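PDB 3HA2: NADPH-quinone reductase from Pediococcus pentosaceus ATCC 25745, which probably binds FMN and transfers electrons from NAD(P)H to quinones, this chain being the flavodoxin-like part of a longer protein. Local coordinates for residues A[58-62]-A[98-102]; A[36-40]-A[68-72]. All blocks are in the same frame, centred on the assembly; numbering follows the deposited sequence.

Contact 1. Residues A[58-62]-A[98-102]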
loop_
_atom_site.group_PDB
_atom_site.type_symbol
_atom_site.label_atom_id
_atom_site.label_comp_id
_atom_site.label_asym_id
_atom_site.label_seq_id
_atom_site.Cartn_x
_atom_site.Cartn_y
_atom_site.Cartn_z
ATOM N N GLU A 58 -9.295 -7.351 -6.532
ATOM C CA GLU A 58 -8.661 -8.643 -6.800
ATOM C C GLU A 58 -7.231 -8.419 -7.310
ATOM O O GLU A 58 -7.010 -7.890 -8.426
ATOM C CB GLU A 58 -9.504 -9.407 -7.829
ATOM C CG GLU A 58 -8.954 -10.760 -8.207
ATOM C CD GLU A 58 -9.992 -11.663 -8.818
ATOM O OE1 GLU A 58 -11.193 -11.552 -8.467
ATOM O OE2 GLU A 58 -9.594 -12.506 -9.649
ATOM N N PHE A 59 -6.253 -8.833 -6.509
ATOM C CA PHE A 59 -4.862 -8.523 -6.836
ATOM C C PHE A 59 -3.861 -9.490 -6.203
ATOM O O PHE A 59 -4.173 -10.139 -5.204
ATOM C CB PHE A 59 -4.552 -7.081 -6.390
ATOM C CG PHE A 59 -4.792 -6.819 -4.899
ATOM C CD1 PHE A 59 -6.037 -6.381 -4.424
ATOM C CD2 PHE A 59 -3.766 -7.021 -3.976
ATOM C CE1 PHE A 59 -6.253 -6.149 -3.049
ATOM C CE2 PHE A 59 -3.969 -6.782 -2.601
ATOM C CZ PHE A 59 -5.216 -6.342 -2.141
ATOM N N PRO A 60 -2.650 -9.571 -6.777
ATOM C CA PRO A 60 -1.559 -10.316 -6.139
ATOM C C PRO A 60 -0.863 -9.476 -5.077
ATOM O O PRO A 60 -0.757 -8.251 -5.197
ATOM C CB PRO A 60 -0.620 -10.606 -7.304
ATOM C CG PRO A 60 -0.793 -9.433 -8.216
ATOM C CD PRO A 60 -2.251 -9.015 -8.086
ATOM N N LEU A 61 -0.385 -10.135 -4.037
ATOM C CA LEU A 61 0.294 -9.435 -2.963
ATOM C C LEU A 61 1.747 -9.160 -3.416
ATOM O O LEU A 61 2.502 -10.091 -3.740
ATOM C CB LEU A 61 0.244 -10.299 -1.700
ATOM C CG LEU A 61 0.695 -9.672 -0.392
ATOM C CD1 LEU A 61 -0.374 -8.699 0.094
ATOM C CD2 LEU A 61 1.009 -10.745 0.663
ATOM N N TYR A 62 2.108 -7.884 -3.495
ATOM C CA TYR A 62 3.455 -7.478 -3.905
ATOM C C TYR A 62 4.057 -6.741 -2.712
ATOM O O TYR A 62 3.528 -5.705 -2.300
ATOM C CB TYR A 62 3.372 -6.516 -5.096
ATOM C CG TYR A 62 3.136 -7.158 -6.454
ATOM C CD1 TYR A 62 2.869 -8.515 -6.568
ATOM C CD2 TYR A 62 3.184 -6.394 -7.622
ATOM C CE1 TYR A 62 2.657 -9.116 -7.791
ATOM C CE2 TYR A 62 2.975 -6.994 -8.865
ATOM C CZ TYR A 62 2.699 -8.356 -8.926
ATOM O OH TYR A 62 2.472 -8.993 -10.126
ATOM N N VAL A 98 -9.906 -10.028 -2.795
ATOM C CA VAL A 98 -9.405 -11.352 -3.206
ATOM C C VAL A 98 -7.907 -11.185 -3.459
ATOM O O VAL A 98 -7.511 -10.666 -4.501
ATOM C CB VAL A 98 -10.134 -11.887 -4.461
ATOM C CG1 VAL A 98 -9.560 -13.280 -4.886
ATOM C CG2 VAL A 98 -11.647 -12.005 -4.165
ATOM N N VAL A 99 -7.085 -11.587 -2.480
ATOM C CA VAL A 99 -5.642 -11.339 -2.534
ATOM C C VAL A 99 -4.877 -12.640 -2.706
ATOM O O VAL A 99 -5.064 -13.579 -1.941
ATOM C CB VAL A 99 -5.132 -10.516 -1.291
ATOM C CG1 VAL A 99 -5.515 -11.194 0.055
ATOM C CG2 VAL A 99 -3.635 -10.278 -1.389
ATOM N N SER A 100 -4.052 -12.713 -3.743
ATOM C CA SER A 100 -3.353 -13.958 -4.021
ATOM C C SER A 100 -1.881 -13.820 -3.640
ATOM O O SER A 100 -1.301 -12.718 -3.728
ATOM C CB SER A 100 -3.556 -14.382 -5.482
ATOM O OG SER A 100 -3.026 -13.410 -6.347
ATOM N N THR A 101 -1.302 -14.913 -3.148
ATOM C CA THR A 101 0.102 -14.916 -2.747
ATOM C C THR A 101 0.767 -16.182 -3.303
ATOM O O THR A 101 0.103 -17.168 -3.516
ATOM C CB THR A 101 0.292 -14.892 -1.194
ATOM O OG1 THR A 101 0.214 -16.222 -0.670
ATOM C CG2 THR A 101 -0.738 -14.028 -0.496
ATOM N N GLY A 102 2.070 -16.117 -3.554
ATOM C CA GLY A 102 2.865 -17.287 -3.906
ATOM C C GLY A 102 3.438 -17.976 -2.669
ATOM O O GLY A 102 4.178 -18.955 -2.788
#
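Phe59 is bonded through its backbone to Val98 and Ser100, where residues 58-62 and 98-102 form the carboxy-terminal ends of two neighbouring parallel strands in the five-stranded sheet of the flavodoxin-like fold. Phe59 and Ser100 each use both N-H and carbonyl: Phe59 N donates to Val98 O at 3.0 Å, Ser100 N to Phe59 O, and Leu61 N to Ser100 O at 2.8 Å. The last of these carries the pattern one rung past the end of strand 54-60. Between the rungs, CA-H...O contacts such as Val99 CA to Phe59 O, 3.3 Å, use the same carbonyls a second time, as parallel strands commonly do.

The side chains divide between the two faces of the sheet. Glu58 and Val98 lie abreast on one, pointing the same way, and Glu58 CG passes 4.1 Å from Val98 CB. With CG anti to the backbone N (chi1 180°) and the chain extended beyond it, the buried carboxylate of Glu58 is carried past the valine to Tyr160, whose OH is hydrogen-bonded to OE1. Pro60 and Ser100 share this face.

On the face of Phe59 and Val99 the packing is apolar. A chi1 of 57° puts Phe59 CG between the backbone N and the carbonyl carbon, and the ring then slants across Val99, meeting CG2 through CE2 at 3.7 Å; Met122 also touches it. The same methyl serves Leu61, which touches it through CB and CD1. The Leu61 and Thr101 side chains lie side by side, Leu61 CD2 meeting Thr101 CG2 at 3.9 Å.

Contact 2. Residues A[36-40]-A[68-72]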
loop_
_atom_site.group_PDB
_atom_site.type_symbol
_atom_site.label_atom_id
_atom_site.label_comp_id
_atom_site.label_asym_id
_atom_site.label_seq_id
_atom_site.Cartn_x
_atom_site.Cartn_y
_atom_site.Cartn_z
ATOM N N LEU A 36 -8.307 -3.588 -14.526
ATOM C CA LEU A 36 -7.748 -2.271 -14.340
ATOM C C LEU A 36 -6.649 -2.057 -15.376
ATOM O O LEU A 36 -5.656 -2.803 -15.428
ATOM C CB LEU A 36 -7.229 -2.154 -12.901
ATOM C CG LEU A 36 -6.610 -0.874 -12.372
ATOM C CD1 LEU A 36 -7.494 0.329 -12.665
ATOM C CD2 LEU A 36 -6.389 -1.033 -10.859
ATOM N N VAL A 37 -6.843 -1.064 -16.236
ATOM C CA VAL A 37 -5.850 -0.754 -17.268
ATOM C C VAL A 37 -5.036 0.475 -16.885
ATOM O O VAL A 37 -5.498 1.323 -16.116
ATOM C CB VAL A 37 -6.488 -0.588 -18.654
ATOM C CG1 VAL A 37 -7.148 -1.896 -19.083
ATOM C CG2 VAL A 37 -7.506 0.577 -18.665
ATOM N N ALA A 38 -3.817 0.558 -17.415
ATOM C CA ALA A 38 -2.881 1.605 -17.024
ATOM C C ALA A 38 -3.458 2.991 -17.311
ATOM O O ALA A 38 -3.178 3.940 -16.580
ATOM C CB ALA A 38 -1.534 1.421 -17.725
ATOM N N ASP A 39 -4.307 3.085 -18.327
ATOM C CA ASP A 39 -4.901 4.373 -18.697
ATOM C C ASP A 39 -6.389 4.475 -18.327
ATOM O O ASP A 39 -7.197 4.986 -19.100
ATOM C CB ASP A 39 -4.649 4.663 -20.178
ATOM C CG ASP A 39 -5.294 3.635 -21.104
ATOM O OD1 ASP A 39 -5.525 2.481 -20.676
ATOM O OD2 ASP A 39 -5.569 3.981 -22.269
ATOM N N PHE A 40 -6.751 3.985 -17.134
ATOM C CA PHE A 40 -8.143 4.078 -16.677
ATOM C C PHE A 40 -8.651 5.514 -16.633
ATOM O O PHE A 40 -7.867 6.470 -16.492
ATOM C CB PHE A 40 -8.351 3.406 -15.312
ATOM C CG PHE A 40 -7.597 4.055 -14.183
ATOM C CD1 PHE A 40 -8.144 5.124 -13.473
ATOM C CD2 PHE A 40 -6.348 3.567 -13.797
ATOM C CE1 PHE A 40 -7.457 5.721 -12.426
ATOM C CE2 PHE A 40 -5.649 4.162 -12.730
ATOM C CZ PHE A 40 -6.215 5.238 -12.049
ATOM N N ALA A 68 1.083 -1.331 -7.567
ATOM C CA ALA A 68 1.037 0.117 -7.730
ATOM C C ALA A 68 -0.162 0.610 -8.565
ATOM O O ALA A 68 -0.707 1.671 -8.282
ATOM C CB ALA A 68 2.334 0.594 -8.340
ATOM N N LEU A 69 -0.555 -0.136 -9.599
ATOM C CA LEU A 69 -1.694 0.318 -10.421
ATOM C C LEU A 69 -2.979 0.374 -9.593
ATOM O O LEU A 69 -3.770 1.294 -9.769
ATOM C CB LEU A 69 -1.916 -0.533 -11.685
ATOM C CG LEU A 69 -2.929 0.111 -12.683
ATOM C CD1 LEU A 69 -2.560 1.542 -13.093
ATOM C CD2 LEU A 69 -3.146 -0.710 -13.941
ATOM N N LEU A 70 -3.180 -0.573 -8.680
ATOM C CA LEU A 70 -4.360 -0.480 -7.806
ATOM C C LEU A 70 -4.262 0.719 -6.853
ATOM O O LEU A 70 -5.252 1.407 -6.611
ATOM C CB LEU A 70 -4.632 -1.775 -7.030
ATOM C CG LEU A 70 -5.889 -1.738 -6.133
ATOM C CD1 LEU A 70 -7.178 -1.468 -6.939
ATOM C CD2 LEU A 70 -6.036 -3.015 -5.331
ATOM N N LYS A 71 -3.059 0.981 -6.336
ATOM C CA LYS A 71 -2.876 2.110 -5.438
ATOM C C LYS A 71 -3.132 3.407 -6.208
ATOM O O LYS A 71 -3.740 4.335 -5.678
ATOM C CB LYS A 71 -1.460 2.122 -4.856
ATOM C CG LYS A 71 -1.266 3.169 -3.779
ATOM C CD LYS A 71 -2.099 2.793 -2.543
ATOM C CE LYS A 71 -2.897 3.967 -2.001
ATOM N NZ LYS A 71 -2.079 5.150 -1.590
ATOM N N GLN A 72 -2.688 3.460 -7.467
ATOM C CA GLN A 72 -2.967 4.630 -8.306
ATOM C C GLN A 72 -4.473 4.848 -8.495
ATOM O O GLN A 72 -4.950 5.975 -8.448
ATOM C CB GLN A 72 -2.273 4.543 -9.662
ATOM C CG GLN A 72 -2.328 5.859 -10.476
ATOM C CD GLN A 72 -1.558 6.981 -9.794
ATOM O OE1 GLN A 72 -2.109 7.743 -9.001
ATOM N NE2 GLN A 72 -0.259 7.038 -10.047
#
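Leu69 is the bump of this contact, and the bend of chain 36-40 is the hollow that takes it. Its CD2 methyl presses against the backbone, 3.6 Å from Leu36 O and 3.7 Å from Val37 C, while CD1 turns to Ala38 CA and to the rim of the Phe40 ring. The hollow owes its shape to a type I beta turn from Val37 to Phe40, which folds the phenylalanine back over the helix. Leu36 meets Leu69 tip to tip, with 3.8 Å between Leu36 CG and Leu69 CD2. Here the loop between strand 31-35 and helix 42-50 of the flavodoxin-like fold packs on the first turn of helix 68-77. Leu36 turns CG away from its backbone N (chi1 -178°) toward the helix, where its CD2 lies 3.7 Å from Leu70 CA. Replacing Leu69 by alanine takes away CG and both methyls and would probably leave a gap between turn and helix, with Leu36 and the Phe40 edge short of a packing partner. Farther along, Phe40 slides past Leu69 in the opposite direction and brings CZ edge-on to Gln72 O, at 3.9 Å; Trp73 meets the same phenylalanine ring edge-to-face.

Overall arrangement
Contacts 1 and 2 illustrate two levels of packing in an alpha/beta fold: one pairs two strands inside the sheet, the other packs a loop on a helix in the layer beside it. Their centres are 15 Å apart, yet Phe59 CD1 lies 3.5 Å from Leu70 CD2, and this touch links sheet and layer. Helix 68-77 is the next element after strand 54-60, reached through a short loop, and the segments of the two contacts alternate along the chain. At the dimer interface the two regions meet again, because Lys71 NZ is hydrogen-bonded to Tyr62 O of the second subunit. A bound sulfate, probably from the crystallisation liquor, lies about 6 Å from the side chain of Ser100 in contact 1.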